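PDB 5H9I: geobacter metallireducens SMUG1 from Geobacter metallireducens, which belongs to the uracil-DNA glycosylase superfamily as a SMUG1 protein, with helices packed around a central four-stranded parallel sheet. Local coordinates for residues 116-121 against 129-134. Sequence-based numbering, arbitrary orientation.
Sequences RLWGFI and ERFFAR. With LEA (pentanoic acid), chain H.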
loop_
_atom_site.group_PDB
_atom_site.type_symbol
_atom_site.label_atom_id
_atom_site.label_comp_id
_atom_site.label_asym_id
_atom_site.label_seq_id
_atom_site.Cartn_x
_atom_site.Cartn_y
_atom_site.Cartn_z
ATOM N N ARG A 116 2.956 8.904 10.262
ATOM C CA ARG A 116 1.708 9.537 10.633
ATOM C C ARG A 116 0.536 8.515 10.612
ATOM O O ARG A 116 -0.306 8.566 11.522
ATOM C CB ARG A 116 1.385 10.670 9.653
ATOM C CG ARG A 116 2.208 11.945 9.948
ATOM C CD ARG A 116 1.821 13.027 8.961
ATOM N NE ARG A 116 2.583 14.245 9.278
ATOM C CZ ARG A 116 2.599 15.318 8.491
ATOM N NH1 ARG A 116 2.034 15.337 7.324
ATOM N NH2 ARG A 116 3.229 16.408 8.975
ATOM N N LEU A 117 0.430 7.775 9.533
ATOM C CA LEU A 117 -0.736 6.851 9.407
ATOM C C LEU A 117 -0.732 5.798 10.460
ATOM O O LEU A 117 -1.717 5.647 11.230
ATOM C CB LEU A 117 -0.753 6.253 8.025
ATOM C CG LEU A 117 -1.862 5.241 7.732
ATOM C CD1 LEU A 117 -2.485 5.678 6.407
ATOM C CD2 LEU A 117 -1.418 3.821 7.637
ATOM N N TRP A 118 0.370 5.099 10.600
ATOM C CA TRP A 118 0.422 4.023 11.584
ATOM C C TRP A 118 0.461 4.555 13.003
ATOM O O TRP A 118 -0.023 3.957 13.966
ATOM C CB TRP A 118 1.563 3.007 11.359
ATOM C CG TRP A 118 1.397 2.173 10.140
ATOM C CD1 TRP A 118 2.155 2.195 8.993
ATOM C CD2 TRP A 118 0.461 1.094 9.961
ATOM N NE1 TRP A 118 1.724 1.283 8.136
ATOM C CE2 TRP A 118 0.691 0.556 8.692
ATOM C CE3 TRP A 118 -0.533 0.556 10.744
ATOM C CZ2 TRP A 118 -0.054 -0.444 8.164
ATOM C CZ3 TRP A 118 -1.266 -0.477 10.248
ATOM C CH2 TRP A 118 -1.033 -0.995 8.994
ATOM N N GLY A 119 1.040 5.783 13.157
ATOM C CA GLY A 119 1.073 6.315 14.496
ATOM C C GLY A 119 -0.336 6.687 14.985
ATOM O O GLY A 119 -0.671 6.529 16.166
ATOM N N PHE A 120 -1.151 7.180 14.080
ATOM C CA PHE A 120 -2.552 7.536 14.371
ATOM C C PHE A 120 -3.316 6.267 14.635
ATOM O O PHE A 120 -4.062 6.189 15.544
ATOM C CB PHE A 120 -3.092 8.299 13.153
ATOM C CG PHE A 120 -4.600 8.488 13.041
ATOM C CD1 PHE A 120 -5.276 9.166 13.941
ATOM C CD2 PHE A 120 -5.245 8.089 11.906
ATOM C CE1 PHE A 120 -6.646 9.408 13.772
ATOM C CE2 PHE A 120 -6.575 8.322 11.701
ATOM C CZ PHE A 120 -7.280 8.989 12.673
ATOM N N ILE A 121 -3.060 5.258 13.845
ATOM C CA ILE A 121 -3.760 3.979 14.160
ATOM C C ILE A 121 -3.355 3.436 15.524
ATOM O O ILE A 121 -4.252 2.940 16.274
ATOM C CB ILE A 121 -3.423 3.005 13.010
ATOM C CG1 ILE A 121 -4.181 3.357 11.725
ATOM C CG2 ILE A 121 -3.720 1.556 13.479
ATOM C CD1 ILE A 121 -3.701 2.772 10.425
ATOM N N GLU A 129 -3.993 -6.022 17.219
ATOM C CA GLU A 129 -5.167 -6.886 17.192
ATOM C C GLU A 129 -6.492 -6.070 17.266
ATOM O O GLU A 129 -7.464 -6.472 16.586
ATOM C CB GLU A 129 -5.121 -7.917 18.335
ATOM C CG GLU A 129 -4.172 -9.057 17.984
ATOM C CD GLU A 129 -2.771 -8.666 17.754
ATOM O OE1 GLU A 129 -2.173 -7.942 18.589
ATOM O OE2 GLU A 129 -2.182 -9.045 16.685
ATOM N N ARG A 130 -6.525 -4.984 17.995
ATOM C CA ARG A 130 -7.767 -4.183 17.973
ATOM C C ARG A 130 -8.041 -3.511 16.631
ATOM O O ARG A 130 -9.214 -3.400 16.256
ATOM C CB ARG A 130 -7.767 -3.197 19.059
ATOM C CG ARG A 130 -7.760 -3.820 20.455
ATOM C CD ARG A 130 -8.029 -2.856 21.597
ATOM N NE ARG A 130 -9.441 -2.395 21.474
ATOM C CZ ARG A 130 -9.932 -1.244 20.981
ATOM N NH1 ARG A 130 -9.197 -0.281 20.476
ATOM N NH2 ARG A 130 -11.261 -1.063 21.091
ATOM N N PHE A 131 -6.980 -3.154 15.901
ATOM C CA PHE A 131 -7.117 -2.602 14.536
ATOM C C PHE A 131 -7.500 -3.595 13.520
ATOM O O PHE A 131 -8.485 -3.510 12.826
ATOM C CB PHE A 131 -5.839 -1.787 14.175
ATOM C CG PHE A 131 -5.909 -1.181 12.850
ATOM C CD1 PHE A 131 -6.761 -0.105 12.602
ATOM C CD2 PHE A 131 -5.120 -1.644 11.815
ATOM C CE1 PHE A 131 -6.773 0.424 11.307
ATOM C CE2 PHE A 131 -5.126 -1.088 10.597
ATOM C CZ PHE A 131 -5.950 -0.002 10.316
ATOM N N PHE A 132 -6.696 -4.675 13.449
ATOM C CA PHE A 132 -6.852 -5.624 12.396
ATOM C C PHE A 132 -8.032 -6.527 12.601
ATOM O O PHE A 132 -8.431 -7.268 11.679
ATOM C CB PHE A 132 -5.552 -6.408 12.130
ATOM C CG PHE A 132 -4.397 -5.525 11.606
ATOM C CD1 PHE A 132 -4.459 -5.070 10.321
ATOM C CD2 PHE A 132 -3.327 -5.211 12.400
ATOM C CE1 PHE A 132 -3.423 -4.291 9.826
ATOM C CE2 PHE A 132 -2.292 -4.408 11.931
ATOM C CZ PHE A 132 -2.378 -4.008 10.637
ATOM N N ALA A 133 -8.641 -6.471 13.782
ATOM C CA ALA A 133 -9.923 -7.161 13.938
ATOM C C ALA A 133 -10.899 -6.682 12.890
ATOM O O ALA A 133 -11.746 -7.492 12.431
ATOM C CB ALA A 133 -10.485 -6.870 15.287
ATOM N N ARG A 134 -10.863 -5.413 12.505
ATOM C CA ARG A 134 -11.847 -4.856 11.586
ATOM C C ARG A 134 -11.268 -4.196 10.350
ATOM O O ARG A 134 -11.981 -3.949 9.441
ATOM C CB ARG A 134 -12.730 -3.819 12.286
ATOM C CG ARG A 134 -13.670 -4.298 13.381
ATOM C CD ARG A 134 -14.453 -3.060 13.896
ATOM N NE ARG A 134 -13.796 -2.423 15.008
ATOM C CZ ARG A 134 -13.738 -1.123 15.258
ATOM N NH1 ARG A 134 -14.257 -0.256 14.444
ATOM N NH2 ARG A 134 -13.130 -0.722 16.371
HETATM C C2 LEA H . -10.649 2.353 18.444
HETATM O O2 LEA H . -10.147 3.210 17.760
HETATM C C3 LEA H . -11.883 1.730 17.962
HETATM C C4 LEA H . -12.893 2.051 18.986
HETATM C C5 LEA H . -13.215 0.907 19.890
HETATM C C6 LEA H . -14.466 1.146 20.780
HETATM O O1 LEA H . -10.180 2.033 19.516
#
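The two consecutive helices 112-125 and 128-132, which lead into edge strand 135-139 of the parallel sheet, are joined by a buried apolar contact, in which Ile121 and Trp118 of helix 112-125 meet Phe131 and Phe132 of helix 128-132. Ile121 supplies a CH-pi contact: its CG2 stands 3.6 Å from the centroid of the Phe131 ring and 15° off the ring normal, which places the methyl over the face. The other branch follows the same ring outward, CD1 of Ile121 reaching CZ of Phe131 at 3.6 Å. Phe131 presents itself this way because its CG is anti to the backbone N (chi1 -179°), carrying the ring across to helix 112-125.

Trp118 meets both phenylalanines through CZ3 and CH2 of its six-membered ring. Its CZ3 lies 3.9 Å from CE2 of Phe131, while its CH2 comes to 3.7 Å from CZ of Phe132. The Trp118 and Phe132 planes are inclined at 43° with centroids 5.9 Å apart, so the two rings touch at their rims without stacking. At the far end of the indole, NE1 is hydrogen-bonded to the backbone O of Pro73, one of the residues of the xanthine pocket.

Beside this apolar cluster, Arg130 NH1 donates a nearly straight hydrogen bond to O1 of pentanoic acid at 2.7 Å, and NH1 also bonds Phe125 O. Helix 77-84 borders the cluster through Trp83, which touches both Trp118 and Ile121; helix 38-48 adds Tyr44 against Trp118 and Phe132, and backbone hydrogen bonds between Arg134 and both Glu54 and Val55 tie 129-134 to the start of strand 55-59 and the residue before it.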